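Local coordinates for protein probable enoyl-CoA hydratase/isomerase (Mycobacterium abscessus, PDB 3SWX) that probably acts on acyl-CoA thioesters as an enoyl-CoA hydratase or isomerase of the crotonase-like family, at residues Gly46-Glu49 / Asp53-Ala56; Gly98-Lys103 / Asn218-Val223. All blocks are in the same frame, centred on the assembly; numbering follows the deposited sequence.

Contact 1: residues Gly46-Glu49 / Asp53-Ala56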
# COMPACT_ATOMS: atom_id res chain seq x y z
N GLY B 46 -9.83 -26.54 3.09
CA GLY B 46 -8.75 -27.52 3.33
C GLY B 46 -8.74 -28.60 2.26
O GLY B 46 -7.69 -28.99 1.75
N GLU B 47 -9.93 -29.09 1.92
CA GLU B 47 -10.11 -30.00 0.78
C GLU B 47 -9.56 -29.35 -0.51
O GLU B 47 -8.84 -30.00 -1.29
CB GLU B 47 -11.59 -30.33 0.61
CG GLU B 47 -11.88 -31.63 -0.08
CD GLU B 47 -12.38 -32.69 0.89
OE1 GLU B 47 -13.46 -32.48 1.49
OE2 GLU B 47 -11.67 -33.72 1.06
N TYR B 48 -9.89 -28.08 -0.72
CA TYR B 48 -9.43 -27.38 -1.92
C TYR B 48 -7.90 -27.42 -2.00
O TYR B 48 -7.32 -27.78 -3.03
CB TYR B 48 -9.98 -25.93 -1.93
CG TYR B 48 -9.34 -25.02 -2.95
CD1 TYR B 48 -9.27 -25.37 -4.30
CD2 TYR B 48 -8.80 -23.78 -2.56
CE1 TYR B 48 -8.67 -24.54 -5.23
CE2 TYR B 48 -8.20 -22.94 -3.49
CZ TYR B 48 -8.14 -23.32 -4.83
OH TYR B 48 -7.56 -22.49 -5.76
N GLU B 49 -7.27 -27.07 -0.89
CA GLU B 49 -5.82 -26.99 -0.76
C GLU B 49 -5.11 -28.25 -1.23
O GLU B 49 -4.12 -28.18 -1.93
CB GLU B 49 -5.44 -26.71 0.72
CG GLU B 49 -3.95 -26.68 1.02
CD GLU B 49 -3.26 -25.43 0.49
OE1 GLU B 49 -3.97 -24.50 0.06
OE2 GLU B 49 -2.02 -25.38 0.51
N ASP B 53 -6.49 -31.42 -8.68
CA ASP B 53 -7.30 -31.16 -9.87
C ASP B 53 -7.83 -29.72 -9.88
O ASP B 53 -8.32 -29.26 -10.92
CB ASP B 53 -8.50 -32.11 -9.94
CG ASP B 53 -8.13 -33.52 -10.34
OD1 ASP B 53 -7.00 -33.75 -10.84
OD2 ASP B 53 -8.99 -34.41 -10.18
N LEU B 54 -7.76 -29.02 -8.76
CA LEU B 54 -8.35 -27.70 -8.65
C LEU B 54 -7.28 -26.62 -8.73
O LEU B 54 -6.25 -26.71 -8.07
CB LEU B 54 -9.19 -27.59 -7.38
CG LEU B 54 -10.34 -28.59 -7.32
CD1 LEU B 54 -11.06 -28.55 -5.95
CD2 LEU B 54 -11.36 -28.38 -8.48
N ARG B 55 -7.55 -25.60 -9.53
CA ARG B 55 -6.59 -24.55 -9.80
C ARG B 55 -7.00 -23.16 -9.29
O ARG B 55 -6.18 -22.26 -9.28
CB ARG B 55 -6.36 -24.46 -11.32
CG ARG B 55 -5.81 -25.75 -11.93
CD ARG B 55 -5.56 -25.62 -13.42
NE ARG B 55 -4.86 -26.81 -13.92
CZ ARG B 55 -4.30 -26.93 -15.12
NH1 ARG B 55 -4.33 -25.93 -15.99
NH2 ARG B 55 -3.66 -28.04 -15.46
N ALA B 56 -8.27 -23.01 -8.91
CA ALA B 56 -8.84 -21.76 -8.43
C ALA B 56 -10.13 -22.05 -7.67
O ALA B 56 -10.75 -23.09 -7.88
CB ALA B 56 -9.12 -20.82 -9.57

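Contact 2: residues Gly98-Lys103 / Asn218-Val223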
# COMPACT_ATOMS: atom_id res chain seq x y z
N GLY B 98 -1.52 -18.52 10.98
CA GLY B 98 -0.18 -18.90 10.56
C GLY B 98 -0.15 -19.74 9.29
O GLY B 98 0.92 -20.13 8.83
N ARG B 99 -1.32 -19.99 8.71
CA ARG B 99 -1.42 -20.80 7.51
C ARG B 99 -2.30 -20.13 6.47
O ARG B 99 -3.39 -19.66 6.77
CB ARG B 99 -2.00 -22.17 7.90
CG ARG B 99 -1.96 -23.22 6.80
CD ARG B 99 -2.47 -24.56 7.33
NE ARG B 99 -2.62 -25.54 6.27
CZ ARG B 99 -3.48 -26.57 6.30
NH1 ARG B 99 -4.30 -26.73 7.35
NH2 ARG B 99 -3.53 -27.43 5.29
N GLN B 100 -1.82 -20.10 5.23
CA GLN B 100 -2.58 -19.55 4.13
C GLN B 100 -2.71 -20.53 2.96
O GLN B 100 -1.89 -21.46 2.80
CB GLN B 100 -1.93 -18.26 3.63
CG GLN B 100 -2.02 -17.13 4.62
CD GLN B 100 -0.70 -16.73 5.16
OE1 GLN B 100 -0.02 -17.50 5.87
NE2 GLN B 100 -0.31 -15.50 4.84
N LEU B 101 -3.73 -20.30 2.13
CA LEU B 101 -3.96 -21.09 0.91
C LEU B 101 -2.81 -20.99 -0.10
O LEU B 101 -2.28 -19.90 -0.34
CB LEU B 101 -5.26 -20.67 0.23
CG LEU B 101 -6.55 -21.03 0.98
CD1 LEU B 101 -7.77 -20.47 0.24
CD2 LEU B 101 -6.64 -22.57 1.17
N SER B 102 -2.48 -22.13 -0.70
CA SER B 102 -1.39 -22.23 -1.69
C SER B 102 -1.88 -21.92 -3.07
O SER B 102 -1.07 -21.78 -3.99
CB SER B 102 -0.83 -23.66 -1.72
OG SER B 102 -0.19 -23.97 -0.50
N LYS B 103 -3.19 -21.85 -3.23
CA LYS B 103 -3.81 -21.65 -4.53
C LYS B 103 -4.85 -20.54 -4.42
O LYS B 103 -5.29 -20.19 -3.31
CB LYS B 103 -4.45 -22.94 -5.03
CG LYS B 103 -3.48 -24.07 -5.17
CD LYS B 103 -4.14 -25.30 -5.72
CE LYS B 103 -5.06 -25.96 -4.73
NZ LYS B 103 -5.54 -27.26 -5.27
N ASN B 218 5.85 -16.61 -3.25
CA ASN B 218 6.87 -15.60 -3.09
C ASN B 218 6.29 -14.29 -2.56
O ASN B 218 6.90 -13.64 -1.72
CB ASN B 218 7.62 -15.38 -4.39
CG ASN B 218 8.87 -14.58 -4.19
OD1 ASN B 218 8.88 -13.35 -4.34
ND2 ASN B 218 9.96 -15.28 -3.83
N ALA B 219 5.10 -13.91 -3.06
CA ALA B 219 4.40 -12.73 -2.59
C ALA B 219 4.13 -12.81 -1.08
O ALA B 219 4.35 -11.84 -0.36
CB ALA B 219 3.07 -12.53 -3.36
N ARG B 220 3.66 -13.97 -0.61
CA ARG B 220 3.43 -14.15 0.83
C ARG B 220 4.70 -14.11 1.67
O ARG B 220 4.71 -13.56 2.75
CB ARG B 220 2.70 -15.44 1.13
CG ARG B 220 1.26 -15.49 0.67
CD ARG B 220 0.58 -16.72 1.25
NE ARG B 220 -0.57 -17.17 0.47
CZ ARG B 220 -1.75 -16.56 0.40
NH1 ARG B 220 -1.96 -15.42 1.03
NH2 ARG B 220 -2.74 -17.09 -0.33
N LEU B 221 5.77 -14.72 1.16
CA LEU B 221 7.08 -14.72 1.83
C LEU B 221 7.58 -13.29 2.03
O LEU B 221 8.09 -12.96 3.10
CB LEU B 221 8.10 -15.53 1.05
CG LEU B 221 9.47 -15.73 1.72
CD1 LEU B 221 9.31 -16.27 3.11
CD2 LEU B 221 10.39 -16.63 0.85
N ALA B 222 7.40 -12.45 1.01
CA ALA B 222 7.77 -11.03 1.09
C ALA B 222 7.09 -10.31 2.25
O ALA B 222 7.71 -9.51 2.99
CB ALA B 222 7.44 -10.31 -0.22
N VAL B 223 5.78 -10.56 2.38
CA VAL B 223 5.02 -9.97 3.45
C VAL B 223 5.45 -10.52 4.81
O VAL B 223 5.62 -9.74 5.74
CB VAL B 223 3.52 -10.18 3.27
CG1 VAL B 223 2.74 -9.72 4.52
CG2 VAL B 223 3.05 -9.42 2.02

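Contact 1: residues Gly46-Glu49 / Asp53-Ala56
Y48, near the C-terminal end of helix 35-50, lays its ring against L54 and A56 where the chain turns into strand 56-61, a helix-to-strand connection within the crotonase-like fold. The ring meets L54 with its edge: CB of L54 lies near the ring plane, 3.8 Å from CE1 of Y48. Next to it, CD1 of L54 comes within 4.0 Å of CD1 of Y48, and so one rim of the ring touches both the root and one methyl of the leucine. Chi1 of Y48 is 167°, which sets CG anti to the backbone N and carries the ring off the helix toward the chain that follows. CB of L54 points at the helix, and its CG sits beside the backbone N, anti to the carbonyl carbon. CB of R55 points away from the helix, and its guanidinium bonds to the backbone oxygens of A205 and F262, while the residue makes a cation-pi contact with Y18. The phenol end of Y48 runs past L54 to the backbone of A56, yet A56 N, 3.3 Å from Y48 OH, is too poorly angled for a hydrogen bond. The hydroxyl is bonded instead to P104 O, which satisfies this buried polar atom. L20 of strand 19-24 touches both Y48 and L54. At the far end of the tyrosine, its OH lies 3.0 Å from CA of A56.

Contact 2: residues Gly98-Lys103 / Asn218-Val223
R220 reaches from helix 209-225 to the backbone of L101, giving NH2 of R220 to L101 O at 2.8 Å. The bond is bent, with 137° at the hydrogen, and the donor is tilted 15° from the carbonyl plane. NE of R220 adds a weak second bond to L101 O at 3.3 Å, so a single oxygen is held by two nitrogens of one guanidinium and the rotation of that group is restrained. Q100 lies over one face of the guanidinium: its CB stands 3.6 Å from NE of R220, offset toward the rim. Beyond CB the two side chains run past each other in opposite directions. Q100 bends at its second torsion, which brings its NE2 alongside the arginine, 3.9 Å from CD of R220; amide and guanidinium planes stand 52° apart. The R220 chain, extended from CG to NE, carries the guanidinium to L101 O. In this crotonase-like fold the contact ties the loop before strand 105-109 to a helix of the C-terminal region. On the loop side, Q95 OE1 accepts a hydrogen bond from L101 N, and the Q100 side chain also touches Q95. On the helix side, the R220 side chain touches D125 and packs on W160 of the second subunit. Two residues before R220, OD1 of N218 hydrogen-bonds to T151 OG1 of that same subunit, bringing this part of the helix to the trimer interface.

Contacts 1 and 2 lie about 15 Å apart, centre to centre, and meet directly through the end of helix 35-50 and the loop before strand 105-109. OE2 of E49 and OG of S102 are 2.5 Å apart, probably hydrogen-bonded, while NZ of K103 lies 2.9 Å from O of Y48 and also bonds to L54 O. That one lysine thus joins both segments of contact 1 to the loop of contact 2. Residues 98-103 consequently bridge the helix end on one side and helix 209-225 on the other. Contact 1 is touched by no other subunit, whereas 218-223 of contact 2 borders two.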